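Local coordinates for putative adenosine kinase (Schistosoma mansoni, PDB 3VAS), which probably catalyses the phosphorylation of adenosine to AMP, as an adenosine kinase of the ribokinase (pfkB) family, and is seen here with adenosine bound, at residues A[102-107]-A[160-165]; A[185-190]-A[216-221]; A[212-217]-A[229-234]; A[243-248]-A[255-260]. All blocks are in the same frame, centred on the assembly; numbering follows the deposited sequence.

Interaction 1. Residues A[102-107]-A[160-165]; sequences SYVGCI and CDLSLA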
# COMPACT_ATOMS: atom_id res chain seq x y z
N SER A 102 -1.59 8.42 -11.95
CA SER A 102 -0.21 8.33 -12.41
C SER A 102 0.59 7.47 -11.44
O SER A 102 0.36 7.53 -10.23
CB SER A 102 0.43 9.72 -12.47
OG SER A 102 -0.15 10.52 -13.48
N TYR A 103 1.52 6.69 -11.97
CA TYR A 103 2.39 5.85 -11.14
C TYR A 103 3.84 5.86 -11.61
O TYR A 103 4.12 5.78 -12.81
CB TYR A 103 1.86 4.42 -11.09
CG TYR A 103 2.71 3.48 -10.25
CD1 TYR A 103 2.52 3.39 -8.87
CD2 TYR A 103 3.69 2.68 -10.83
CE1 TYR A 103 3.28 2.53 -8.10
CE2 TYR A 103 4.46 1.81 -10.07
CZ TYR A 103 4.25 1.74 -8.70
OH TYR A 103 5.02 0.88 -7.93
N VAL A 104 4.75 5.94 -10.65
CA VAL A 104 6.19 5.86 -10.89
C VAL A 104 6.81 4.77 -10.03
O VAL A 104 6.57 4.70 -8.82
CB VAL A 104 6.88 7.20 -10.56
CG1 VAL A 104 8.40 7.05 -10.54
CG2 VAL A 104 6.44 8.29 -11.54
N GLY A 105 7.61 3.90 -10.65
CA GLY A 105 8.33 2.86 -9.94
C GLY A 105 9.49 2.35 -10.77
O GLY A 105 9.62 2.71 -11.95
N CYS A 106 10.33 1.50 -10.19
CA CYS A 106 11.47 0.95 -10.92
C CYS A 106 11.38 -0.56 -11.15
O CYS A 106 11.35 -1.35 -10.20
CB CYS A 106 12.80 1.30 -10.24
SG CYS A 106 14.27 0.83 -11.19
N ILE A 107 11.35 -0.95 -12.42
CA ILE A 107 11.36 -2.36 -12.80
C ILE A 107 12.68 -2.69 -13.51
O ILE A 107 13.45 -1.79 -13.87
CB ILE A 107 10.21 -2.70 -13.76
CG1 ILE A 107 10.27 -1.82 -15.01
CG2 ILE A 107 8.85 -2.57 -13.06
CD1 ILE A 107 9.30 -2.24 -16.12
N CYS A 160 14.62 -1.11 -5.74
CA CYS A 160 15.58 -0.34 -4.94
C CYS A 160 16.24 0.79 -5.71
O CYS A 160 16.62 1.81 -5.14
CB CYS A 160 16.67 -1.25 -4.38
SG CYS A 160 16.10 -2.42 -3.13
N ASP A 161 16.38 0.59 -7.02
CA ASP A 161 17.10 1.55 -7.86
C ASP A 161 16.30 2.81 -8.18
O ASP A 161 16.81 3.70 -8.87
CB ASP A 161 17.57 0.88 -9.16
CG ASP A 161 18.91 0.18 -9.00
OD1 ASP A 161 19.29 -0.15 -7.85
OD2 ASP A 161 19.60 -0.04 -10.02
N LEU A 162 15.07 2.89 -7.69
CA LEU A 162 14.26 4.09 -7.89
C LEU A 162 14.97 5.28 -7.27
O LEU A 162 15.29 5.27 -6.08
CB LEU A 162 12.87 3.91 -7.27
CG LEU A 162 11.95 5.13 -7.31
CD1 LEU A 162 11.55 5.49 -8.74
CD2 LEU A 162 10.74 4.87 -6.44
N SER A 163 15.22 6.31 -8.08
CA SER A 163 16.06 7.41 -7.63
C SER A 163 15.38 8.76 -7.74
O SER A 163 14.43 8.94 -8.50
CB SER A 163 17.36 7.45 -8.43
OG SER A 163 17.11 7.74 -9.79
N LEU A 164 15.89 9.72 -6.97
CA LEU A 164 15.42 11.09 -7.03
C LEU A 164 15.71 11.67 -8.42
O LEU A 164 14.95 12.51 -8.91
CB LEU A 164 16.10 11.92 -5.94
CG LEU A 164 15.57 13.32 -5.66
CD1 LEU A 164 14.07 13.29 -5.39
CD2 LEU A 164 16.32 13.94 -4.49
N ALA A 165 16.80 11.22 -9.03
CA ALA A 165 17.16 11.66 -10.38
C ALA A 165 16.08 11.34 -11.41
O ALA A 165 15.83 12.14 -12.31
CB ALA A 165 18.50 11.05 -10.80
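V104, on strand 102-107, is the first residue of the strand to meet 160-165: its CG1 lies 3.9 Å from CD1 of L162. The two side chains cross at about a right angle, so the meeting is one of single methyl groups and not of long flanks. V104 holds CG1 anti to the backbone N (chi1 169°), which leaves CG2 beside that N and out of this pairing. At G105 the backbone itself is the partner, and L162 CD1 approaches its carbonyl carbon to 4.3 Å. C106 makes the broadest contribution from the strand. Its CB points at the other segment and faces the backbone of L162, 3.8 Å from L162 N, while the two beta carbons, C106 CB and L162 CB, are 4.0 Å apart. The thiol continues past L162 to the preceding residue, with C106 SG 3.9 Å from D161 CB. L162 thus lies along three successive strand residues, its methyl end at V104 and its root at C106, and the contact is purely van der Waals.

Beyond L162, S163 caps the helix that starts at L164, its OG bonded to H166 N, and its own N binds Q130 OE1. Strand 101-107 runs parallel to strands 27-40 and 126-131, whose M30 and Q130 also touch L162, and V172 of helix 170-178 packs on V104.

Interaction 2. Residues A[185-190]-A[216-221]; sequences AGFVIN and APFLSQ. With ADN (adenosine), chain C.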
# COMPACT_ATOMS: atom_id res chain seq x y z
N ALA A 185 2.81 4.24 -0.04
CA ALA A 185 2.89 3.29 1.07
C ALA A 185 4.21 3.43 1.82
O ALA A 185 5.22 3.87 1.26
CB ALA A 185 2.72 1.86 0.56
N GLY A 186 4.19 3.04 3.10
CA GLY A 186 5.39 3.08 3.92
C GLY A 186 6.52 2.24 3.35
O GLY A 186 7.68 2.52 3.61
N PHE A 187 6.16 1.21 2.58
CA PHE A 187 7.13 0.32 1.95
C PHE A 187 8.21 1.04 1.15
O PHE A 187 9.30 0.52 0.96
CB PHE A 187 6.41 -0.66 1.02
CG PHE A 187 5.68 -1.76 1.73
CD1 PHE A 187 4.37 -2.07 1.39
CD2 PHE A 187 6.30 -2.52 2.71
CE1 PHE A 187 3.69 -3.09 2.03
CE2 PHE A 187 5.63 -3.54 3.35
CZ PHE A 187 4.32 -3.82 3.01
N VAL A 188 7.89 2.24 0.68
CA VAL A 188 8.81 3.00 -0.18
C VAL A 188 9.96 3.63 0.62
O VAL A 188 10.96 4.06 0.06
CB VAL A 188 8.04 4.05 -1.01
CG1 VAL A 188 8.95 4.69 -2.05
CG2 VAL A 188 6.86 3.38 -1.69
N ILE A 189 9.80 3.66 1.95
CA ILE A 189 10.88 4.10 2.83
C ILE A 189 12.16 3.31 2.55
O ILE A 189 13.25 3.89 2.57
CB ILE A 189 10.47 3.97 4.32
CG1 ILE A 189 9.43 5.04 4.68
CG2 ILE A 189 11.68 4.08 5.23
CD1 ILE A 189 8.73 4.81 6.00
N ASN A 190 12.02 2.02 2.26
CA ASN A 190 13.18 1.15 2.01
C ASN A 190 13.85 1.35 0.65
O ASN A 190 15.01 0.98 0.46
CB ASN A 190 12.79 -0.33 2.14
CG ASN A 190 12.30 -0.69 3.54
OD1 ASN A 190 11.30 -1.39 3.68
ND2 ASN A 190 13.00 -0.22 4.56
N ALA A 216 3.42 -2.05 7.19
CA ALA A 216 3.93 -3.24 7.88
C ALA A 216 4.58 -2.89 9.23
O ALA A 216 5.18 -1.82 9.36
CB ALA A 216 4.93 -3.98 7.00
N PRO A 217 4.46 -3.78 10.22
CA PRO A 217 5.03 -3.53 11.55
C PRO A 217 6.53 -3.22 11.54
O PRO A 217 6.96 -2.36 12.31
CB PRO A 217 4.75 -4.84 12.30
CG PRO A 217 3.55 -5.40 11.62
CD PRO A 217 3.74 -5.07 10.17
N PHE A 218 7.32 -3.89 10.70
CA PHE A 218 8.77 -3.67 10.72
C PHE A 218 9.17 -2.22 10.41
O PHE A 218 10.21 -1.75 10.87
CB PHE A 218 9.53 -4.68 9.83
CG PHE A 218 9.41 -4.42 8.34
CD1 PHE A 218 10.27 -3.53 7.70
CD2 PHE A 218 8.49 -5.12 7.57
CE1 PHE A 218 10.17 -3.30 6.33
CE2 PHE A 218 8.39 -4.90 6.20
CZ PHE A 218 9.23 -3.99 5.57
N LEU A 219 8.33 -1.52 9.65
CA LEU A 219 8.59 -0.12 9.31
C LEU A 219 8.53 0.78 10.54
O LEU A 219 9.41 1.62 10.74
CB LEU A 219 7.63 0.38 8.23
CG LEU A 219 7.85 -0.24 6.84
CD1 LEU A 219 6.66 0.07 5.94
CD2 LEU A 219 9.16 0.25 6.21
N SER A 220 7.50 0.61 11.36
CA SER A 220 7.40 1.40 12.59
C SER A 220 8.48 1.04 13.60
O SER A 220 8.88 1.87 14.41
CB SER A 220 6.02 1.24 13.23
OG SER A 220 5.04 1.86 12.43
N GLN A 221 8.96 -0.20 13.55
CA GLN A 221 9.97 -0.67 14.50
C GLN A 221 11.38 -0.24 14.11
O GLN A 221 12.14 0.25 14.95
CB GLN A 221 9.91 -2.19 14.65
CG GLN A 221 8.57 -2.71 15.18
CD GLN A 221 8.43 -4.22 15.06
OE1 GLN A 221 8.98 -4.84 14.15
NE2 GLN A 221 7.68 -4.81 15.99
O5' ADN C . -0.69 -5.86 0.47
C5' ADN C . -0.26 -7.01 -0.27
C4' ADN C . 0.74 -6.63 -1.33
O4' ADN C . 1.93 -6.11 -0.71
C3' ADN C . 1.22 -7.76 -2.25
O3' ADN C . 0.65 -7.60 -3.55
C2' ADN C . 2.75 -7.56 -2.33
O2' ADN C . 3.27 -7.54 -3.64
C1' ADN C . 2.97 -6.22 -1.63
N9 ADN C . 4.25 -6.09 -0.95
C8 ADN C . 4.83 -6.98 -0.16
N7 ADN C . 6.12 -6.42 0.27
C5 ADN C . 6.26 -5.13 -0.32
C6 ADN C . 7.27 -4.18 -0.25
N6 ADN C . 8.45 -4.43 0.54
N1 ADN C . 7.15 -2.98 -0.95
C2 ADN C . 6.03 -2.73 -1.71
N3 ADN C . 5.03 -3.67 -1.77
C4 ADN C . 5.17 -4.89 -1.06
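F187 turns CG anti to its carbonyl carbon (chi1 -75°), and this sets the ring between adenosine and the residues of 216-221. F218 takes the less common rotamer with CG between the backbone N and the carbonyl carbon (chi1 75°), which brings its ring edge to N190. On one face of the F187 ring lies the adenine: adenosine C6 stands 3.4 Å above the ring plane, offset toward the rim. F187 CE2 lies 3.7 Å from A216 CB, and F218 CE2 comes to the edge of the F187 ring near its plane. N190 and F218 approach from opposite directions, the amide and the ring nearly coplanar at 11°; N190 OD1 lies in the plane of the F218 ring at its edge, 3.5 Å from F218 CE1. L219 packs CD1 on the G186 backbone, 3.4 Å from G186 C, where no side chain intervenes.

The contact thus backs the nucleobase side of the adenosine pocket with apolar groups. It joins the turn between strand 181-185 and helix 189-205 to the start of helix 217-222, with I56 of strand 55-58 touching F187, A216 and F218.

Interaction 3. Residues A[212-217]-A[229-234]; sequences FNLSAP and EMISYS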
# COMPACT_ATOMS: atom_id res chain seq x y z
N PHE A 212 -0.86 8.28 3.33
CA PHE A 212 0.27 7.46 3.73
C PHE A 212 -0.20 6.18 4.41
O PHE A 212 -1.13 6.21 5.22
CB PHE A 212 1.18 8.27 4.67
CG PHE A 212 2.40 7.53 5.15
CD1 PHE A 212 3.39 7.14 4.25
CD2 PHE A 212 2.57 7.24 6.49
CE1 PHE A 212 4.52 6.47 4.68
CE2 PHE A 212 3.70 6.56 6.94
CZ PHE A 212 4.68 6.17 6.03
N ASN A 213 0.42 5.06 4.08
CA ASN A 213 0.07 3.78 4.69
C ASN A 213 1.22 3.26 5.57
O ASN A 213 2.37 3.24 5.13
CB ASN A 213 -0.28 2.75 3.61
CG ASN A 213 -1.17 1.63 4.13
OD1 ASN A 213 -0.82 0.92 5.08
ND2 ASN A 213 -2.34 1.46 3.51
N LEU A 214 0.91 2.86 6.80
CA LEU A 214 1.93 2.29 7.69
C LEU A 214 2.52 0.99 7.11
O LEU A 214 3.67 0.64 7.40
CB LEU A 214 1.37 2.06 9.10
CG LEU A 214 0.85 3.27 9.90
CD1 LEU A 214 0.32 2.86 11.27
CD2 LEU A 214 1.94 4.33 10.04
N SER A 215 1.71 0.29 6.32
CA SER A 215 2.17 -0.82 5.48
C SER A 215 2.57 -2.13 6.17
O SER A 215 2.12 -3.20 5.77
CB SER A 215 3.26 -0.36 4.51
OG SER A 215 2.77 0.64 3.64
N ALA A 216 3.42 -2.05 7.19
CA ALA A 216 3.93 -3.24 7.88
C ALA A 216 4.58 -2.89 9.23
O ALA A 216 5.18 -1.82 9.36
CB ALA A 216 4.93 -3.98 7.00
N PRO A 217 4.46 -3.78 10.22
CA PRO A 217 5.03 -3.53 11.55
C PRO A 217 6.53 -3.22 11.54
O PRO A 217 6.96 -2.36 12.31
CB PRO A 217 4.75 -4.84 12.30
CG PRO A 217 3.55 -5.40 11.62
CD PRO A 217 3.74 -5.07 10.17
N GLU A 229 8.31 11.05 10.27
CA GLU A 229 8.53 12.20 9.41
C GLU A 229 7.46 12.25 8.32
O GLU A 229 6.91 13.32 8.03
CB GLU A 229 9.93 12.19 8.80
CG GLU A 229 10.20 13.42 7.95
CD GLU A 229 11.67 13.63 7.65
OE1 GLU A 229 12.39 12.64 7.38
OE2 GLU A 229 12.12 14.80 7.66
N MET A 230 7.16 11.10 7.72
CA MET A 230 6.11 11.01 6.71
C MET A 230 4.74 11.42 7.26
O MET A 230 4.00 12.16 6.61
CB MET A 230 6.05 9.61 6.10
CG MET A 230 7.27 9.26 5.25
SD MET A 230 7.60 10.47 3.96
CE MET A 230 6.14 10.30 2.96
N ILE A 231 4.40 10.92 8.45
CA ILE A 231 3.14 11.29 9.09
C ILE A 231 3.02 12.82 9.18
O ILE A 231 1.93 13.37 8.99
CB ILE A 231 3.00 10.64 10.48
CG1 ILE A 231 2.84 9.12 10.34
CG2 ILE A 231 1.81 11.21 11.23
CD1 ILE A 231 2.74 8.38 11.66
N SER A 232 4.13 13.50 9.43
CA SER A 232 4.10 14.95 9.61
C SER A 232 3.77 15.73 8.33
O SER A 232 3.52 16.93 8.38
CB SER A 232 5.38 15.48 10.29
OG SER A 232 6.48 15.54 9.39
N TYR A 233 3.74 15.04 7.19
CA TYR A 233 3.31 15.65 5.93
C TYR A 233 2.01 15.02 5.42
O TYR A 233 1.47 15.43 4.39
CB TYR A 233 4.38 15.52 4.84
CG TYR A 233 5.69 16.21 5.15
CD1 TYR A 233 6.71 15.55 5.83
CD2 TYR A 233 5.91 17.52 4.75
CE1 TYR A 233 7.91 16.18 6.12
CE2 TYR A 233 7.11 18.16 5.02
CZ TYR A 233 8.10 17.49 5.71
OH TYR A 233 9.30 18.11 5.99
N SER A 234 1.51 14.02 6.14
CA SER A 234 0.36 13.26 5.67
C SER A 234 -0.96 13.85 6.16
O SER A 234 -1.11 14.16 7.34
CB SER A 234 0.46 11.80 6.13
OG SER A 234 1.65 11.21 5.65
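The end of strand 209-213 and the C-terminal end of helix 224-231 meet here in the helix-to-sheet packing of the ribokinase-like core, centred on F212 and M230. M230 CB lies over one face of the F212 ring, 3.8 Å from the ring centroid and 14° off the normal, a CH-pi contact in which the two side chains cross at about a right angle. F212 holds CG anti to the backbone N (chi1 -179°), which carries the ring out to the helix. I231 adds apolar contacts, its CG1 4.3 Å from F212 CD2 and its CD1 similarly near L214 CD2.

S234 lies beside the root of the phenylalanine, where its OG approaches F212 CB. That hydroxyl is tied back to the helix by a 2.7 Å bond from S234 OG to M230 O, entering from above the carbonyl plane. Y233 N reaches the same M230 O from the opposite face, so two donors grip one carbonyl, and a type I turn from I231 to S234 leads the chain onward.

At the strand end, N213 OD1 accepts from S215 N in an Asx turn. Helices 217-222 and 224-231 connect strand 209-213 to parallel strand 236-240, consistent with the right-handed beta-alpha-beta crossovers of the ribokinase fold.

Interaction 4. Residues A[243-248]-A[255-260]; sequences EAEAYG and EDTVHA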
# COMPACT_ATOMS: atom_id res chain seq x y z
N GLU A 243 0.10 -3.08 12.84
CA GLU A 243 0.95 -1.91 12.61
C GLU A 243 0.78 -0.87 13.72
O GLU A 243 1.74 -0.25 14.17
CB GLU A 243 0.66 -1.28 11.25
CG GLU A 243 1.03 -2.16 10.07
CD GLU A 243 0.16 -1.93 8.85
OE1 GLU A 243 -0.57 -0.91 8.83
OE2 GLU A 243 0.20 -2.76 7.92
N ALA A 244 -0.46 -0.69 14.16
CA ALA A 244 -0.76 0.23 15.24
C ALA A 244 -0.10 -0.26 16.53
O ALA A 244 0.46 0.52 17.29
CB ALA A 244 -2.27 0.37 15.42
N GLU A 245 -0.17 -1.57 16.74
CA GLU A 245 0.42 -2.20 17.92
C GLU A 245 1.94 -2.01 17.94
O GLU A 245 2.51 -1.63 18.96
CB GLU A 245 0.08 -3.69 17.96
CG GLU A 245 0.05 -4.28 19.36
CD GLU A 245 -1.34 -4.24 19.98
OE1 GLU A 245 -2.30 -4.62 19.28
OE2 GLU A 245 -1.46 -3.84 21.15
N ALA A 246 2.59 -2.26 16.81
CA ALA A 246 4.03 -2.11 16.73
C ALA A 246 4.43 -0.65 16.86
O ALA A 246 5.42 -0.32 17.52
CB ALA A 246 4.56 -2.71 15.44
N TYR A 247 3.66 0.24 16.23
CA TYR A 247 3.91 1.67 16.33
C TYR A 247 3.78 2.13 17.78
O TYR A 247 4.63 2.88 18.29
CB TYR A 247 2.91 2.44 15.46
CG TYR A 247 3.13 3.94 15.44
CD1 TYR A 247 3.80 4.55 14.38
CD2 TYR A 247 2.65 4.76 16.46
CE1 TYR A 247 3.99 5.91 14.35
CE2 TYR A 247 2.85 6.13 16.44
CZ TYR A 247 3.52 6.70 15.38
OH TYR A 247 3.72 8.06 15.35
N GLY A 248 2.72 1.68 18.43
CA GLY A 248 2.44 2.06 19.80
C GLY A 248 3.55 1.64 20.75
O GLY A 248 4.00 2.45 21.57
N GLU A 255 -0.54 1.18 27.49
CA GLU A 255 -1.94 0.80 27.66
C GLU A 255 -2.80 1.33 26.53
O GLU A 255 -2.47 2.36 25.94
CB GLU A 255 -2.47 1.32 29.00
N ASP A 256 -3.89 0.63 26.24
CA ASP A 256 -4.87 1.05 25.24
C ASP A 256 -4.19 1.31 23.89
O ASP A 256 -4.53 2.26 23.18
CB ASP A 256 -5.62 2.29 25.73
CG ASP A 256 -6.99 2.44 25.09
OD1 ASP A 256 -7.61 1.41 24.76
OD2 ASP A 256 -7.45 3.59 24.94
N THR A 257 -3.24 0.44 23.55
CA THR A 257 -2.27 0.71 22.50
C THR A 257 -2.85 1.16 21.16
O THR A 257 -2.39 2.15 20.60
CB THR A 257 -1.32 -0.50 22.30
OG1 THR A 257 -0.80 -0.92 23.57
CG2 THR A 257 -0.16 -0.11 21.40
N VAL A 258 -3.86 0.45 20.67
CA VAL A 258 -4.39 0.74 19.34
C VAL A 258 -5.14 2.08 19.28
O VAL A 258 -4.91 2.87 18.37
CB VAL A 258 -5.27 -0.41 18.80
CG1 VAL A 258 -5.79 -0.06 17.42
CG2 VAL A 258 -4.47 -1.71 18.75
N HIS A 259 -6.01 2.33 20.26
CA HIS A 259 -6.66 3.63 20.38
C HIS A 259 -5.65 4.75 20.63
O HIS A 259 -5.73 5.81 20.01
CB HIS A 259 -7.70 3.61 21.52
CG HIS A 259 -8.94 2.85 21.19
ND1 HIS A 259 -10.16 3.47 20.99
CD2 HIS A 259 -9.16 1.52 21.01
CE1 HIS A 259 -11.08 2.55 20.72
NE2 HIS A 259 -10.50 1.37 20.72
N ALA A 260 -4.70 4.50 21.53
CA ALA A 260 -3.66 5.48 21.83
C ALA A 260 -2.83 5.83 20.59
O ALA A 260 -2.47 6.99 20.39
CB ALA A 260 -2.76 4.98 22.96
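T257 CG2 and G248 CA, 3.7 Å apart, make the close apolar approach between helix 243-248 and the first turn of the helix beginning at T257. Lacking a side chain, G248 lets the threonine methyl settle against its backbone. T257 places CG2 anti to the backbone N (chi1 -49° for OG1), which aims the methyl at the glycine and, at 3.9 Å, also at E245 O. One turn back along the first helix, A244 CB meets V258 CG1 at 4.1 Å. A244 and G248, the small residues of the first helix, therefore let V258 and T257 come close, with CA atoms 5.5 Å apart for A244 and V258 and 5.6 Å apart for G248 and T257.

These are two consecutive helices, 241-250 and 257-267, joined by a short loop on the outer part of the kinase domain, far from the centre of the chain.

Polar atoms take part through E245, which lies exposed and bends at chi2 (92°) to bring its carboxylate across the second helix. Its chain crosses both partners at about a right angle: E245 OE2 rests 3.5 Å from T257 CB, and E245 OE1 sits 3.7 Å from V258 CG2. These are van der Waals contacts of carboxylate oxygens with aliphatic groups. Hydrogen bonds instead run to neighbours: T257 OG1 bonds to L253 O of the connecting loop, and T261 OG1 bonds to A244 O of the first helix.

Overall arrangement
From the N terminus, interaction 1 comes first: 102-107 is joined by 160-165 across 52 residues, closing a long excursion of helices and strands that includes strands 126-131, 138-145 and 150-157. The chain then returns to the core at 185-190, where interaction 2 closes a loop of 25 residues around helix 189-205 and strand 209-213. Interaction 3 opens before interaction 2 has ended and shares A216 and P217 with it, so these two interlock; G186 N lies 2.7 Å from N213 O, probably a hydrogen bond. Interaction 4 follows in series with a short loop of six residues, yet E243 touches A216 and P217. Interaction 1 stands apart, its centre about 32 Å from that of interaction 4.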